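Local coordinates for protein putative nucleotidyltransferase (Sulfolobus solfataricus P2, PDB 2RFF) that probably transfers nucleotidyl groups, as a small single-domain member of the nucleotidyltransferase family, at residues 4-15 and 42-53. Residues are numbered along the deposited sequence; the frame is centred on the assembly and turned at random. Where two conformers were deposited one is given.
Sequences KGKSAIESQIRM and RARGDYLDTSDI
The hydroxyl of Ser11 is gripped end-on by Arg42, NH1 lying 3.1 Å and NH2 3.2 Å from OG, while OG gives its own proton to Ala8 O. Serine suits the place because one hydroxyl can accept and donate at once, and OG, set between its backbone N and carbonyl carbon (chi1 76°), lies beside that carbonyl. Arg42 runs extended from CG to NE, which carries its guanidinium to the first helix; there NH1 also meets Gln12 OE1 at 2.9 Å in a nearly straight bond. Gln12 returns the bond through NE2, 3.0 Å from Arg42 O and on a lone pair of that carbonyl. The side-on edge of the guanidinium, NE and NH2, clasps Ser51 O, and Met15, a selenomethionine, lays CG over one face. A leucine in place of Arg42 would probably leave Ser11 OG, Ser51 O and Gln12 OE1 without these donors. The Gln12 amide stacks on the Tyr47 ring, the planes 2° apart; over the opposite face, in one of two conformers, Lys4 NZ makes a cation-pi contact and donates to Gly45 O (2.7 Å). Near the helix start, Ser7 OG donates to Asp49 OD2 at 2.6 Å. Arg42 thus centres a polar network tying helix 6-29 to a loop that probably runs, as in nucleotidyltransferases, from the Gly-Ser motif ending at Ser41 to the Asp52-Asp54 pair, its buried charge probably eased by the oxygens around its edge.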
loop_
_atom_site.group_PDB
_atom_site.type_symbol
_atom_site.label_atom_id
_atom_site.label_comp_id
_atom_site.label_asym_id
_atom_site.label_seq_id
_atom_site.Cartn_x
_atom_site.Cartn_y
_atom_site.Cartn_z
ATOM N N LYS A 4 -10.520 15.194 -12.311
ATOM C CA LYS A 4 -10.227 13.830 -12.761
ATOM C C LYS A 4 -11.403 13.361 -13.619
ATOM O O LYS A 4 -12.568 13.530 -13.234
ATOM C CB LYS A 4 -10.053 12.885 -11.570
ATOM C CG LYS A 4 -8.840 13.184 -10.697
ATOM C CD LYS A 4 -7.558 12.783 -11.387
ATOM C CE LYS A 4 -6.371 13.235 -10.598
ATOM N NZ LYS A 4 -5.116 12.877 -11.307
ATOM N N GLY A 5 -11.106 12.773 -14.762
ATOM C CA GLY A 5 -12.115 12.278 -15.641
ATOM C C GLY A 5 -12.518 10.891 -15.233
ATOM O O GLY A 5 -11.956 10.277 -14.321
ATOM N N LYS A 6 -13.453 10.364 -15.998
ATOM C CA LYS A 6 -14.054 9.055 -15.757
ATOM C C LYS A 6 -13.044 7.899 -15.741
ATOM O O LYS A 6 -13.100 7.030 -14.870
ATOM C CB LYS A 6 -15.122 8.859 -16.826
ATOM C CG LYS A 6 -16.053 7.709 -16.658
ATOM C CD LYS A 6 -17.240 7.778 -17.667
ATOM C CE LYS A 6 -18.234 8.954 -17.406
ATOM N NZ LYS A 6 -19.481 8.858 -18.260
ATOM N N SER A 7 -12.091 7.919 -16.667
ATOM C CA SER A 7 -11.124 6.841 -16.783
ATOM C C SER A 7 -10.176 6.845 -15.590
ATOM O O SER A 7 -9.906 5.786 -15.018
ATOM C CB SER A 7 -10.352 6.929 -18.103
ATOM O OG SER A 7 -9.466 5.850 -18.223
ATOM N N ALA A 8 -9.728 8.033 -15.172
ATOM C CA ALA A 8 -8.831 8.159 -14.014
ATOM C C ALA A 8 -9.542 7.707 -12.735
ATOM O O ALA A 8 -9.002 6.912 -11.989
ATOM C CB ALA A 8 -8.290 9.604 -13.872
ATOM N N ILE A 9 -10.778 8.162 -12.537
ATOM C CA ILE A 9 -11.570 7.783 -11.342
ATOM C C ILE A 9 -11.826 6.270 -11.294
ATOM O O ILE A 9 -11.635 5.663 -10.239
ATOM C CB ILE A 9 -12.871 8.612 -11.218
ATOM C CG1 ILE A 9 -12.544 10.089 -10.959
ATOM C CG2 ILE A 9 -13.791 8.054 -10.109
ATOM C CD1 ILE A 9 -11.814 10.387 -9.628
ATOM N N GLU A 10 -12.235 5.665 -12.423
ATOM C CA GLU A 10 -12.465 4.209 -12.471
ATOM C C GLU A 10 -11.180 3.441 -12.145
ATOM O O GLU A 10 -11.246 2.433 -11.436
ATOM C CB GLU A 10 -13.057 3.754 -13.807
ATOM C CG GLU A 10 -14.492 4.215 -14.029
ATOM C CD GLU A 10 -15.025 3.980 -15.463
ATOM O OE1 GLU A 10 -14.387 3.280 -16.285
ATOM O OE2 GLU A 10 -16.112 4.511 -15.755
ATOM N N SER A 11 -10.025 3.932 -12.622
ATOM C CA SER A 11 -8.739 3.292 -12.330
ATOM C C SER A 11 -8.402 3.420 -10.861
ATOM O O SER A 11 -7.814 2.509 -10.314
ATOM C CB SER A 11 -7.590 3.839 -13.173
ATOM O OG SER A 11 -7.170 5.120 -12.703
ATOM N N GLN A 12 -8.755 4.539 -10.237
ATOM C CA GLN A 12 -8.485 4.732 -8.787
ATOM C C GLN A 12 -9.287 3.709 -7.966
ATOM O O GLN A 12 -8.752 3.046 -7.078
ATOM C CB GLN A 12 -8.826 6.158 -8.337
ATOM C CG GLN A 12 -8.380 6.528 -6.895
ATOM C CD GLN A 12 -6.867 6.738 -6.747
ATOM O OE1 GLN A 12 -6.050 6.346 -7.607
ATOM N NE2 GLN A 12 -6.483 7.404 -5.643
ATOM N N ILE A 13 -10.563 3.544 -8.316
ATOM C CA ILE A 13 -11.438 2.578 -7.664
ATOM C C ILE A 13 -10.897 1.160 -7.837
ATOM O O ILE A 13 -10.716 0.426 -6.862
ATOM C CB ILE A 13 -12.905 2.684 -8.173
ATOM C CG1 ILE A 13 -13.481 4.055 -7.812
ATOM C CG2 ILE A 13 -13.799 1.628 -7.542
ATOM C CD1 ILE A 13 -14.783 4.399 -8.498
ATOM N N ARG A 14 -10.589 0.785 -9.076
ATOM C CA ARG A 14 -10.051 -0.525 -9.371
ATOM C C ARG A 14 -8.719 -0.811 -8.651
ATOM O O ARG A 14 -8.514 -1.885 -8.086
ATOM C CB ARG A 14 -9.881 -0.649 -10.893
ATOM C CG ARG A 14 -9.350 -1.921 -11.391
ATOM C CD ARG A 14 -9.424 -1.989 -12.897
ATOM N NE ARG A 14 -8.601 -0.965 -13.554
ATOM C CZ ARG A 14 -9.015 0.106 -14.266
ATOM N NH1 ARG A 14 -10.297 0.412 -14.486
ATOM N NH2 ARG A 14 -8.095 0.909 -14.777
HETATM N N MSE A 15 -7.848 0.191 -8.592
HETATM C CA MSE A 15 -6.505 0.020 -7.988
HETATM C C MSE A 15 -6.580 -0.075 -6.463
HETATM O O MSE A 15 -5.853 -0.848 -5.866
HETATM C CB MSE A 15 -5.535 1.104 -8.448
HETATM C CG MSE A 15 -5.132 1.019 -9.911
HETATM SE SE MSE A 15 -3.432 0.223 -10.288
HETATM C CE MSE A 15 -3.747 -1.585 -9.790
ATOM N N ARG A 42 -1.020 8.040 -6.749
ATOM C CA ARG A 42 -2.410 7.737 -6.338
ATOM C C ARG A 42 -2.737 8.226 -4.929
ATOM O O ARG A 42 -3.891 8.346 -4.590
ATOM C CB ARG A 42 -2.792 6.272 -6.570
ATOM C CG ARG A 42 -2.858 5.914 -8.071
ATOM C CD ARG A 42 -3.313 4.492 -8.327
ATOM N NE ARG A 42 -3.355 4.216 -9.763
ATOM C CZ ARG A 42 -4.314 4.624 -10.594
ATOM N NH1 ARG A 42 -5.377 5.283 -10.193
ATOM N NH2 ARG A 42 -4.214 4.349 -11.872
ATOM N N ALA A 43 -1.719 8.482 -4.111
ATOM C CA ALA A 43 -1.921 9.154 -2.817
ATOM C C ALA A 43 -1.925 10.665 -2.987
ATOM O O ALA A 43 -2.743 11.347 -2.375
ATOM C CB ALA A 43 -0.836 8.782 -1.822
ATOM N N ARG A 44 -1.026 11.191 -3.816
ATOM C CA ARG A 44 -0.873 12.652 -3.979
ATOM C C ARG A 44 -1.988 13.310 -4.780
ATOM O O ARG A 44 -2.439 14.407 -4.461
ATOM C CB ARG A 44 0.447 12.982 -4.649
ATOM C CG ARG A 44 1.690 12.467 -3.946
ATOM C CD ARG A 44 2.938 12.916 -4.645
ATOM N NE ARG A 44 3.107 12.444 -6.037
ATOM C CZ ARG A 44 3.909 11.456 -6.458
ATOM N NH1 ARG A 44 4.698 10.797 -5.637
ATOM N NH2 ARG A 44 3.976 11.165 -7.738
ATOM N N GLY A 45 -2.407 12.622 -5.841
ATOM C CA GLY A 45 -3.416 13.127 -6.763
ATOM C C GLY A 45 -2.937 13.317 -8.183
ATOM O O GLY A 45 -3.789 13.441 -9.072
ATOM N N ASP A 46 -1.625 13.279 -8.433
ATOM C CA ASP A 46 -1.043 13.521 -9.777
ATOM C C ASP A 46 -0.936 12.262 -10.648
ATOM O O ASP A 46 0.012 12.105 -11.401
ATOM C CB ASP A 46 0.312 14.237 -9.666
ATOM C CG ASP A 46 1.352 13.446 -8.916
ATOM O OD1 ASP A 46 0.985 12.781 -7.958
ATOM O OD2 ASP A 46 2.540 13.475 -9.274
ATOM N N TYR A 47 -1.919 11.375 -10.528
ATOM C CA TYR A 47 -1.938 10.112 -11.248
ATOM C C TYR A 47 -2.696 10.214 -12.539
ATOM O O TYR A 47 -3.537 11.100 -12.733
ATOM C CB TYR A 47 -2.557 8.996 -10.396
ATOM C CG TYR A 47 -4.033 9.139 -10.044
ATOM C CD1 TYR A 47 -5.029 8.628 -10.883
ATOM C CD2 TYR A 47 -4.436 9.750 -8.867
ATOM C CE1 TYR A 47 -6.368 8.744 -10.577
ATOM C CE2 TYR A 47 -5.793 9.854 -8.542
ATOM C CZ TYR A 47 -6.765 9.349 -9.413
ATOM O OH TYR A 47 -8.098 9.483 -9.052
ATOM N N LEU A 48 -2.376 9.253 -13.398
ATOM C CA LEU A 48 -3.038 9.038 -14.666
ATOM C C LEU A 48 -3.853 7.779 -14.518
ATOM O O LEU A 48 -3.613 6.977 -13.613
ATOM C CB LEU A 48 -2.005 8.803 -15.748
ATOM C CG LEU A 48 -1.103 9.975 -16.148
ATOM C CD1 LEU A 48 0.044 9.537 -17.065
ATOM C CD2 LEU A 48 -1.918 11.051 -16.823
ATOM N N ASP A 49 -4.760 7.534 -15.464
ATOM C CA ASP A 49 -5.518 6.276 -15.452
ATOM C C ASP A 49 -4.607 5.022 -15.559
ATOM O O ASP A 49 -4.944 3.969 -15.052
ATOM C CB ASP A 49 -6.641 6.237 -16.516
ATOM C CG ASP A 49 -6.144 6.411 -17.952
ATOM O OD1 ASP A 49 -4.976 6.736 -18.207
ATOM O OD2 ASP A 49 -6.985 6.233 -18.861
ATOM N N THR A 50 -3.446 5.160 -16.182
ATOM C CA THR A 50 -2.460 4.081 -16.348
ATOM C C THR A 50 -1.428 3.939 -15.203
ATOM O O THR A 50 -0.546 3.066 -15.224
ATOM C CB THR A 50 -1.652 4.325 -17.661
ATOM O OG1 THR A 50 -1.141 5.664 -17.656
ATOM C CG2 THR A 50 -2.555 4.141 -18.894
ATOM N N SER A 51 -1.488 4.820 -14.218
ATOM C CA SER A 51 -0.527 4.796 -13.126
ATOM C C SER A 51 -0.621 3.545 -12.286
ATOM O O SER A 51 -1.705 2.941 -12.141
ATOM C CB SER A 51 -0.706 6.008 -12.202
ATOM O OG SER A 51 -0.495 7.228 -12.879
ATOM N N ASP A 52 0.539 3.105 -11.785
ATOM C CA ASP A 52 0.497 1.961 -10.881
ATOM C C ASP A 52 -0.027 2.456 -9.536
ATOM O O ASP A 52 -0.365 3.649 -9.372
ATOM C CB ASP A 52 1.846 1.248 -10.779
ATOM C CG ASP A 52 2.928 2.107 -10.210
ATOM O OD1 ASP A 52 2.648 3.232 -9.740
ATOM O OD2 ASP A 52 4.077 1.632 -10.255
ATOM N N ILE A 53 -0.186 1.528 -8.603
ATOM C CA ILE A 53 -0.522 1.920 -7.219
ATOM C C ILE A 53 0.689 1.460 -6.385
ATOM O O ILE A 53 1.221 0.353 -6.559
ATOM C CB ILE A 53 -1.876 1.411 -6.693
ATOM C CG1 ILE A 53 -2.172 2.060 -5.337
ATOM C CG2 ILE A 53 -1.899 -0.103 -6.520
ATOM C CD1 ILE A 53 -3.638 1.937 -4.940
HETATM O O HOH W 1 -4.706 1.243 -14.480
#